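Local coordinates for putative diflavin flavoprotein A 3 (Synechocystis sp., PDB 6H0D) that probably transfers electrons from NADH to oxygen, reducing it to water, here represented by its flavodiiron core without the flavin reductase section, at residues 28-33 against 272-277; 266-271 against 376-381; 281-286 against 391-396. One frame throughout, in Å; residues are numbered along the deposited sequence.

Interaction 1 (28-33 against 272-277)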
loop_
_atom_site.group_PDB
_atom_site.type_symbol
_atom_site.label_atom_id
_atom_site.label_comp_id
_atom_site.label_asym_id
_atom_site.label_seq_id
_atom_site.Cartn_x
_atom_site.Cartn_y
_atom_site.Cartn_z
ATOM N N GLU A 28 -4.193 6.040 -10.303
ATOM C CA GLU A 28 -4.441 5.963 -8.877
ATOM C C GLU A 28 -4.183 7.350 -8.317
ATOM O O GLU A 28 -3.279 8.024 -8.768
ATOM C CB GLU A 28 -3.560 4.886 -8.231
ATOM C CG GLU A 28 -4.123 3.498 -8.525
ATOM C CD GLU A 28 -3.295 2.387 -7.952
ATOM O OE1 GLU A 28 -2.190 2.673 -7.414
ATOM O OE2 GLU A 28 -3.758 1.227 -8.044
ATOM N N ILE A 29 -5.006 7.785 -7.370
ATOM C CA ILE A 29 -4.934 9.151 -6.850
ATOM C C ILE A 29 -3.485 9.522 -6.429
ATOM O O ILE A 29 -3.048 10.686 -6.593
ATOM C CB ILE A 29 -5.946 9.331 -5.664
ATOM C CG1 ILE A 29 -6.336 10.787 -5.480
ATOM C CG2 ILE A 29 -5.439 8.702 -4.381
ATOM C CD1 ILE A 29 -7.426 11.210 -6.437
ATOM N N GLU A 30 -2.715 8.532 -5.967
ATOM C CA GLU A 30 -1.383 8.828 -5.458
ATOM C C GLU A 30 -0.429 9.279 -6.579
ATOM O O GLU A 30 0.618 9.868 -6.291
ATOM C CB GLU A 30 -0.799 7.623 -4.713
ATOM C CG GLU A 30 -0.330 6.508 -5.622
ATOM C CD GLU A 30 -0.258 5.153 -4.919
ATOM O OE1 GLU A 30 0.878 4.641 -4.623
ATOM O OE2 GLU A 30 -1.358 4.602 -4.685
ATOM N N TYR A 31 -0.778 9.028 -7.843
ATOM C CA TYR A 31 0.098 9.436 -8.946
ATOM C C TYR A 31 -0.291 10.828 -9.458
ATOM O O TYR A 31 0.261 11.326 -10.437
ATOM C CB TYR A 31 0.090 8.377 -10.062
ATOM C CG TYR A 31 0.681 7.065 -9.561
ATOM C CD1 TYR A 31 2.017 6.977 -9.209
ATOM C CD2 TYR A 31 -0.100 5.929 -9.414
ATOM C CE1 TYR A 31 2.562 5.790 -8.723
ATOM C CE2 TYR A 31 0.432 4.735 -8.927
ATOM C CZ TYR A 31 1.763 4.675 -8.576
ATOM O OH TYR A 31 2.303 3.508 -8.074
ATOM N N GLY A 32 -1.187 11.472 -8.716
ATOM C CA GLY A 32 -1.836 12.702 -9.142
ATOM C C GLY A 32 -1.004 13.928 -9.445
ATOM O O GLY A 32 -1.395 14.724 -10.293
ATOM N N LEU A 33 0.120 14.103 -8.758
ATOM C CA LEU A 33 0.979 15.257 -9.004
ATOM C C LEU A 33 1.724 15.079 -10.333
ATOM O O LEU A 33 2.390 15.995 -10.806
ATOM C CB LEU A 33 1.980 15.468 -7.854
ATOM C CG LEU A 33 1.354 15.690 -6.480
ATOM C CD1 LEU A 33 2.373 15.975 -5.379
ATOM C CD2 LEU A 33 0.359 16.808 -6.623
ATOM N N LEU A 272 -10.968 3.177 -6.124
ATOM C CA LEU A 272 -12.043 4.124 -5.789
ATOM C C LEU A 272 -11.986 4.540 -4.331
ATOM O O LEU A 272 -12.184 5.702 -4.002
ATOM C CB LEU A 272 -13.419 3.530 -6.065
ATOM C CG LEU A 272 -13.766 3.137 -7.491
ATOM C CD1 LEU A 272 -15.213 2.566 -7.509
ATOM C CD2 LEU A 272 -13.570 4.331 -8.462
ATOM N N ALA A 273 -11.727 3.567 -3.460
ATOM C CA ALA A 273 -11.672 3.812 -2.017
ATOM C C ALA A 273 -10.598 4.864 -1.660
ATOM O O ALA A 273 -10.832 5.749 -0.818
ATOM C CB ALA A 273 -11.407 2.484 -1.260
ATOM N N GLN A 274 -9.432 4.739 -2.299
ATOM C CA GLN A 274 -8.280 5.606 -2.028
ATOM C C GLN A 274 -8.704 7.010 -2.350
ATOM O O GLN A 274 -8.388 7.945 -1.618
ATOM C CB GLN A 274 -7.049 5.221 -2.872
ATOM C CG GLN A 274 -6.552 3.752 -2.719
ATOM C CD GLN A 274 -5.695 3.232 -3.935
ATOM O OE1 GLN A 274 -5.155 4.037 -4.755
ATOM N NE2 GLN A 274 -5.579 1.871 -4.051
ATOM N N ALA A 275 -9.433 7.136 -3.454
ATOM C CA ALA A 275 -9.843 8.444 -3.970
ATOM C C ALA A 275 -10.852 9.091 -3.031
ATOM O O ALA A 275 -10.692 10.270 -2.666
ATOM C CB ALA A 275 -10.424 8.319 -5.380
ATOM N N ILE A 276 -11.872 8.319 -2.630
ATOM C CA ILE A 276 -12.886 8.800 -1.695
ATOM C C ILE A 276 -12.272 9.184 -0.346
ATOM O O ILE A 276 -12.607 10.212 0.250
ATOM C CB ILE A 276 -13.982 7.743 -1.488
ATOM C CG1 ILE A 276 -14.791 7.568 -2.781
ATOM C CG2 ILE A 276 -14.905 8.142 -0.346
ATOM C CD1 ILE A 276 -15.659 6.315 -2.809
ATOM N N ALA A 277 -11.364 8.347 0.136
ATOM C CA ALA A 277 -10.677 8.644 1.385
ATOM C C ALA A 277 -9.960 10.000 1.297
ATOM O O ALA A 277 -10.067 10.824 2.205
ATOM C CB ALA A 277 -9.695 7.525 1.718
HETATM O O HOH W 1 -5.531 0.078 -6.544
HETATM O O HOH W 2 -6.752 5.749 -6.314
#
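Ile29 makes the close-packed half of this contact, lying along the 272-277 helix turn with its two branches on different residues. Its CG2 methyl rests 4.1 Å from CB of Gln274 and equally near that residue's backbone O, the two side chains running past each other in opposite directions. CG1 points away from the backbone N (chi1 -156°), and a further turn at chi2 brings CD1 to 4.3 Å from CB of Ala275. Cys201 of helix 189-203 and Glu389 of helix 382-401 also touch the Ile29 side chain. The contact joins two domains of the flavodiiron core: 28-33 includes a short 3-10 turn in the loop between strands 14-21 and 37-45 of the metallo-beta-lactamase-like domain, whereas 272-277 belongs to the first helix of the flavodoxin-like domain. Toward the partly exposed Glu28 and Gln274 the fit is looser, and water does the bridging. One water donates to OE1 of Gln274 at 2.8 Å and accepts from the backbone N of Ile29 at 2.9 Å. A second donates to OE2 of Glu28 at 2.6 Å but accepts from NE2 of Gln274 only weakly. With NE2 also bonded to Ser270 OG, and OE1 receiving the water held by Ile29 N, the Gln274 amide is probably limited in its rotation. The carboxylate of Glu28 stands nearly perpendicular to that amide, with planes 83° apart. Glu30 brings OE2 to 3.8 Å from OE1 of Gln274, an approach of two acceptors; its carboxylate is instead satisfied by His177 NE2 at OE1 and by a salt bridge from Arg153 to OE2. The CG of Glu30 lies 3.7 Å above the plane of the Tyr31 ring, over its centre.

Interaction 2 (266-271 against 376-381). With SO4 (sulfate ion), chain D.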
loop_
_atom_site.group_PDB
_atom_site.type_symbol
_atom_site.label_atom_id
_atom_site.label_comp_id
_atom_site.label_asym_id
_atom_site.label_seq_id
_atom_site.Cartn_x
_atom_site.Cartn_y
_atom_site.Cartn_z
ATOM N N TYR A 266 -9.915 -7.381 -7.976
ATOM C CA TYR A 266 -8.879 -7.000 -8.947
ATOM C C TYR A 266 -8.342 -5.549 -8.803
ATOM O O TYR A 266 -7.589 -5.082 -9.667
ATOM C CB TYR A 266 -9.403 -7.214 -10.372
ATOM C CG TYR A 266 -9.953 -8.595 -10.589
ATOM C CD1 TYR A 266 -11.313 -8.841 -10.489
ATOM C CD2 TYR A 266 -9.116 -9.658 -10.870
ATOM C CE1 TYR A 266 -11.832 -10.112 -10.676
ATOM C CE2 TYR A 266 -9.622 -10.940 -11.059
ATOM C CZ TYR A 266 -10.982 -11.161 -10.961
ATOM O OH TYR A 266 -11.493 -12.431 -11.151
ATOM N N GLY A 267 -8.715 -4.850 -7.724
ATOM C CA GLY A 267 -8.126 -3.565 -7.389
ATOM C C GLY A 267 -8.953 -2.339 -7.737
ATOM O O GLY A 267 -8.669 -1.216 -7.280
ATOM N N ASN A 268 -9.973 -2.535 -8.557
ATOM C CA ASN A 268 -10.772 -1.402 -9.012
ATOM C C ASN A 268 -11.493 -0.692 -7.876
ATOM O O ASN A 268 -11.449 0.533 -7.782
ATOM C CB ASN A 268 -11.784 -1.848 -10.065
ATOM C CG ASN A 268 -11.167 -1.985 -11.431
ATOM O OD1 ASN A 268 -10.239 -1.260 -11.783
ATOM N ND2 ASN A 268 -11.679 -2.917 -12.213
ATOM N N THR A 269 -12.153 -1.451 -7.011
ATOM C CA THR A 269 -12.914 -0.834 -5.939
ATOM C C THR A 269 -11.932 -0.204 -4.957
ATOM O O THR A 269 -12.209 0.849 -4.382
ATOM C CB THR A 269 -13.849 -1.859 -5.239
ATOM O OG1 THR A 269 -14.783 -2.381 -6.202
ATOM C CG2 THR A 269 -14.617 -1.197 -4.084
ATOM N N SER A 270 -10.768 -0.832 -4.801
ATOM C CA SER A 270 -9.726 -0.283 -3.945
ATOM C C SER A 270 -9.253 1.097 -4.442
ATOM O O SER A 270 -9.106 2.048 -3.649
ATOM C CB SER A 270 -8.545 -1.256 -3.863
ATOM O OG SER A 270 -7.446 -0.665 -3.168
ATOM N N THR A 271 -9.004 1.197 -5.750
ATOM C CA THR A 271 -8.630 2.472 -6.367
ATOM C C THR A 271 -9.680 3.537 -6.043
ATOM O O THR A 271 -9.325 4.660 -5.693
ATOM C CB THR A 271 -8.468 2.338 -7.899
ATOM O OG1 THR A 271 -7.446 1.376 -8.185
ATOM C CG2 THR A 271 -8.112 3.674 -8.547
ATOM N N VAL A 376 -19.034 2.482 -10.745
ATOM C CA VAL A 376 -18.058 2.650 -11.827
ATOM C C VAL A 376 -17.932 1.401 -12.677
ATOM O O VAL A 376 -17.623 0.338 -12.146
ATOM C CB VAL A 376 -16.668 2.992 -11.277
ATOM C CG1 VAL A 376 -15.668 3.156 -12.422
ATOM C CG2 VAL A 376 -16.744 4.248 -10.413
ATOM N N LYS A 377 -18.159 1.518 -13.988
ATOM C CA LYS A 377 -18.062 0.347 -14.865
ATOM C C LYS A 377 -16.610 0.140 -15.260
ATOM O O LYS A 377 -15.988 1.000 -15.889
ATOM C CB LYS A 377 -18.956 0.470 -16.111
ATOM C CG LYS A 377 -19.581 -0.874 -16.570
ATOM C CD LYS A 377 -20.505 -0.689 -17.782
ATOM C CE LYS A 377 -21.137 -2.001 -18.250
ATOM N NZ LYS A 377 -21.846 -1.839 -19.566
ATOM N N PHE A 378 -16.100 -1.018 -14.843
ATOM C CA PHE A 378 -14.717 -1.449 -15.015
ATOM C C PHE A 378 -13.699 -0.386 -14.563
ATOM O O PHE A 378 -13.855 0.213 -13.502
ATOM C CB PHE A 378 -14.475 -1.869 -16.472
ATOM C CG PHE A 378 -13.367 -2.889 -16.636
ATOM C CD1 PHE A 378 -12.917 -3.639 -15.546
ATOM C CD2 PHE A 378 -12.757 -3.081 -17.878
ATOM C CE1 PHE A 378 -11.887 -4.570 -15.690
ATOM C CE2 PHE A 378 -11.728 -4.010 -18.034
ATOM C CZ PHE A 378 -11.293 -4.755 -16.936
ATOM N N LYS A 379 -12.669 -0.155 -15.370
ATOM C CA LYS A 379 -11.454 0.506 -14.903
ATOM C C LYS A 379 -11.605 2.005 -14.726
ATOM O O LYS A 379 -11.935 2.714 -15.666
ATOM C CB LYS A 379 -10.310 0.229 -15.872
ATOM C CG LYS A 379 -8.923 0.531 -15.314
ATOM C CD LYS A 379 -8.392 -0.640 -14.499
ATOM C CE LYS A 379 -6.961 -0.402 -14.009
ATOM N NZ LYS A 379 -5.951 -0.739 -15.042
ATOM N N PRO A 380 -11.333 2.497 -13.510
ATOM C CA PRO A 380 -11.445 3.925 -13.192
ATOM C C PRO A 380 -10.494 4.748 -14.019
ATOM O O PRO A 380 -9.369 4.330 -14.284
ATOM C CB PRO A 380 -11.062 4.004 -11.712
ATOM C CG PRO A 380 -11.162 2.609 -11.199
ATOM C CD PRO A 380 -10.876 1.706 -12.358
ATOM N N THR A 381 -10.956 5.919 -14.424
ATOM C CA THR A 381 -10.108 6.858 -15.127
ATOM C C THR A 381 -9.842 8.068 -14.267
ATOM O O THR A 381 -10.372 8.185 -13.167
ATOM C CB THR A 381 -10.735 7.324 -16.424
ATOM O OG1 THR A 381 -11.940 8.039 -16.113
ATOM C CG2 THR A 381 -11.033 6.121 -17.315
HETATM S S SO4 D . -12.858 -5.010 -8.160
HETATM O O1 SO4 D . -14.134 -4.508 -8.738
HETATM O O2 SO4 D . -11.761 -4.928 -9.125
HETATM O O3 SO4 D . -12.519 -4.247 -6.949
HETATM O O4 SO4 D . -12.971 -6.415 -7.796
#
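Asn268 reaches from the first turn of a helix to Lys379 and Pro380, bridging the phosphate-binding loop of the flavodoxin-like fold and the loop that follows strand 368-377. The sulfate held by residues 264-269 probably marks the place where, as in flavodoxins, the FMN phosphate would bind. Starting at CB, the Asn268 side chain passes beside this anion, with CB 3.2 Å from sulfate O2. CG, set anti to its own carbonyl carbon (chi1 -80°), turns from there toward the opposite loop. At the tip the two amide atoms part. OD1 sits 3.1 Å from CD of Pro380 and 3.3 Å from CD of Lys379, wedged among aliphatic carbons, and ND2 comes 3.6 Å from CD1 of Phe378, whose ring plane is turned 87° from that of the amide. Phe378 is poorly ordered, which makes this last approach less certain than the others. The backbone beneath the side chain grips the sulfate: N of Asn268 donates to O2, N of Thr269 to O3 at 2.8 Å, and Thr269 OG1 to O3 as well, while Tyr266 N is shared between O2 and O4. Ser264 OG and Ala265 N complete the ring of donors. The anion thus lies by the amino end of the helix, whose dipole would probably favour a negative charge. Gly267 occupies the N-cap position, and its O accepts the helical bond from N of Thr271 at 2.9 Å. One turn on from Asn268, the CG2 methyl of Thr271 meets CG of Pro380 at 4.2 Å.

Interaction 3 (281-286 against 391-396)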
loop_
_atom_site.group_PDB
_atom_site.type_symbol
_atom_site.label_atom_id
_atom_site.label_comp_id
_atom_site.label_asym_id
_atom_site.label_seq_id
_atom_site.Cartn_x
_atom_site.Cartn_y
_atom_site.Cartn_z
ATOM N N THR A 281 -10.161 13.100 3.744
ATOM C CA THR A 281 -9.103 13.580 4.628
ATOM C C THR A 281 -8.691 15.002 4.235
ATOM O O THR A 281 -8.310 15.812 5.098
ATOM C CB THR A 281 -7.829 12.658 4.648
ATOM O OG1 THR A 281 -7.346 12.441 3.315
ATOM C CG2 THR A 281 -8.100 11.317 5.330
ATOM N N LYS A 282 -8.769 15.339 2.948
ATOM C CA LYS A 282 -8.289 16.674 2.553
ATOM C C LYS A 282 -9.274 17.722 3.084
ATOM O O LYS A 282 -8.938 18.904 3.190
ATOM C CB LYS A 282 -8.092 16.801 1.030
ATOM C CG LYS A 282 -9.359 17.053 0.229
ATOM C CD LYS A 282 -9.040 17.039 -1.252
ATOM C CE LYS A 282 -9.998 17.914 -2.045
ATOM N NZ LYS A 282 -9.701 17.850 -3.508
ATOM N N ALA A 283 -10.468 17.269 3.455
ATOM C CA ALA A 283 -11.486 18.144 4.019
ATOM C C ALA A 283 -11.408 18.229 5.551
ATOM O O ALA A 283 -12.292 18.795 6.184
ATOM C CB ALA A 283 -12.874 17.672 3.579
ATOM N N GLY A 284 -10.360 17.656 6.143
ATOM C CA GLY A 284 -10.154 17.725 7.584
ATOM C C GLY A 284 -10.887 16.695 8.424
ATOM O O GLY A 284 -11.003 16.860 9.636
ATOM N N VAL A 285 -11.387 15.635 7.787
ATOM C CA VAL A 285 -12.050 14.545 8.489
ATOM C C VAL A 285 -11.195 13.282 8.373
ATOM O O VAL A 285 -10.751 12.947 7.275
ATOM C CB VAL A 285 -13.456 14.305 7.917
ATOM C CG1 VAL A 285 -14.070 13.035 8.484
ATOM C CG2 VAL A 285 -14.348 15.515 8.200
ATOM N N ALA A 286 -10.937 12.615 9.499
ATOM C CA ALA A 286 -10.093 11.417 9.516
ATOM C C ALA A 286 -10.811 10.281 8.818
ATOM O O ALA A 286 -12.049 10.227 8.827
ATOM C CB ALA A 286 -9.740 11.001 10.948
ATOM N N ALA A 391 -16.715 13.479 -4.080
ATOM C CA ALA A 391 -17.781 12.861 -3.281
ATOM C C ALA A 391 -17.330 12.755 -1.820
ATOM O O ALA A 391 -18.101 13.037 -0.893
ATOM C CB ALA A 391 -18.166 11.473 -3.834
ATOM N N GLY A 392 -16.068 12.375 -1.626
ATOM C CA GLY A 392 -15.507 12.279 -0.294
ATOM C C GLY A 392 -15.511 13.635 0.385
ATOM O O GLY A 392 -15.866 13.764 1.553
ATOM N N THR A 393 -15.102 14.657 -0.351
ATOM C CA THR A 393 -15.195 16.011 0.167
ATOM C C THR A 393 -16.632 16.333 0.534
ATOM O O THR A 393 -16.898 16.829 1.623
ATOM C CB THR A 393 -14.711 17.012 -0.837
ATOM O OG1 THR A 393 -13.317 16.785 -1.046
ATOM C CG2 THR A 393 -14.944 18.403 -0.325
ATOM N N ASP A 394 -17.551 16.032 -0.378
ATOM C CA ASP A 394 -18.954 16.272 -0.128
ATOM C C ASP A 394 -19.425 15.573 1.149
ATOM O O ASP A 394 -20.067 16.202 2.001
ATOM C CB ASP A 394 -19.783 15.820 -1.326
ATOM C CG ASP A 394 -19.704 16.790 -2.488
ATOM O OD1 ASP A 394 -19.099 17.877 -2.335
ATOM O OD2 ASP A 394 -20.261 16.473 -3.559
ATOM N N PHE A 395 -19.102 14.279 1.275
ATOM C CA PHE A 395 -19.379 13.503 2.485
ATOM C C PHE A 395 -18.842 14.211 3.749
ATOM O O PHE A 395 -19.560 14.357 4.750
ATOM C CB PHE A 395 -18.751 12.116 2.362
ATOM C CG PHE A 395 -19.257 11.134 3.372
ATOM C CD1 PHE A 395 -18.724 11.097 4.656
ATOM C CD2 PHE A 395 -20.273 10.236 3.037
ATOM C CE1 PHE A 395 -19.197 10.190 5.587
ATOM C CE2 PHE A 395 -20.754 9.322 3.967
ATOM C CZ PHE A 395 -20.224 9.302 5.245
ATOM N N ALA A 396 -17.581 14.649 3.684
ATOM C CA ALA A 396 -16.908 15.303 4.794
ATOM C C ALA A 396 -17.622 16.575 5.209
ATOM O O ALA A 396 -17.813 16.814 6.404
ATOM C CB ALA A 396 -15.488 15.621 4.425
HETATM O O HOH W 3 -12.383 16.923 -3.640
#
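Lys282 crosses obliquely to Thr393, CE lying 3.6 Å from the threonine OG1. Its CG sits between the backbone N and the carbonyl carbon (chi1 80°), and from there the chain runs out extended to NZ. A water accepts a hydrogen bond from NZ at 2.8 Å and also lies 2.8 Å from Thr393 OG1, joining the two side chains indirectly. Both ends have stronger partners nearby: NZ forms a salt bridge with Glu389, and OG1 bonds to the carbonyl of Gly279. At Ala283 the packing becomes tight, for its CB is 3.4 Å from CB of Ala396, closer than an ordinary methyl contact, while Lys400 NZ takes up the Ala283 carbonyl. Here two helices that lie on one face of the parallel flavodoxin-like sheet come together, helix 268-282 and the C-terminal helix 382-401. Gly284 turns the chain with a positive phi of 84° and donates its N to Thr281 O at 2.9 Å, leading from helix 268-282 toward edge strand 286-291 in the beta-alpha-beta crossover that begins with strand 257-262. Val285, on this return, aims its CG2 branch at the same alanine methyl, 3.9 Å from CB of Ala396, and its side chain also touches Val258 and Leu256.

How the interactions relate
From the N terminus, the loop at 28-33 waits more than two hundred residues for 272-277, so interaction 1 closes a loop that takes in most of the metallo-beta-lactamase-like domain. Interaction 2 opens at 266-271, before that closure, and ends at 376-381, and the two therefore cross. Interaction 3 opens at 281-286, after interaction 1 has closed but before interaction 2 does; it crosses interaction 2 and follows interaction 1 in series. All three use helix 268-282: its start meets the loop that follows strand 368-377, its middle the other domain, its end helix 382-401. Leu272 packs on Val376 and Pro380, and Ile276 on Gly392, linking neighbouring contacts.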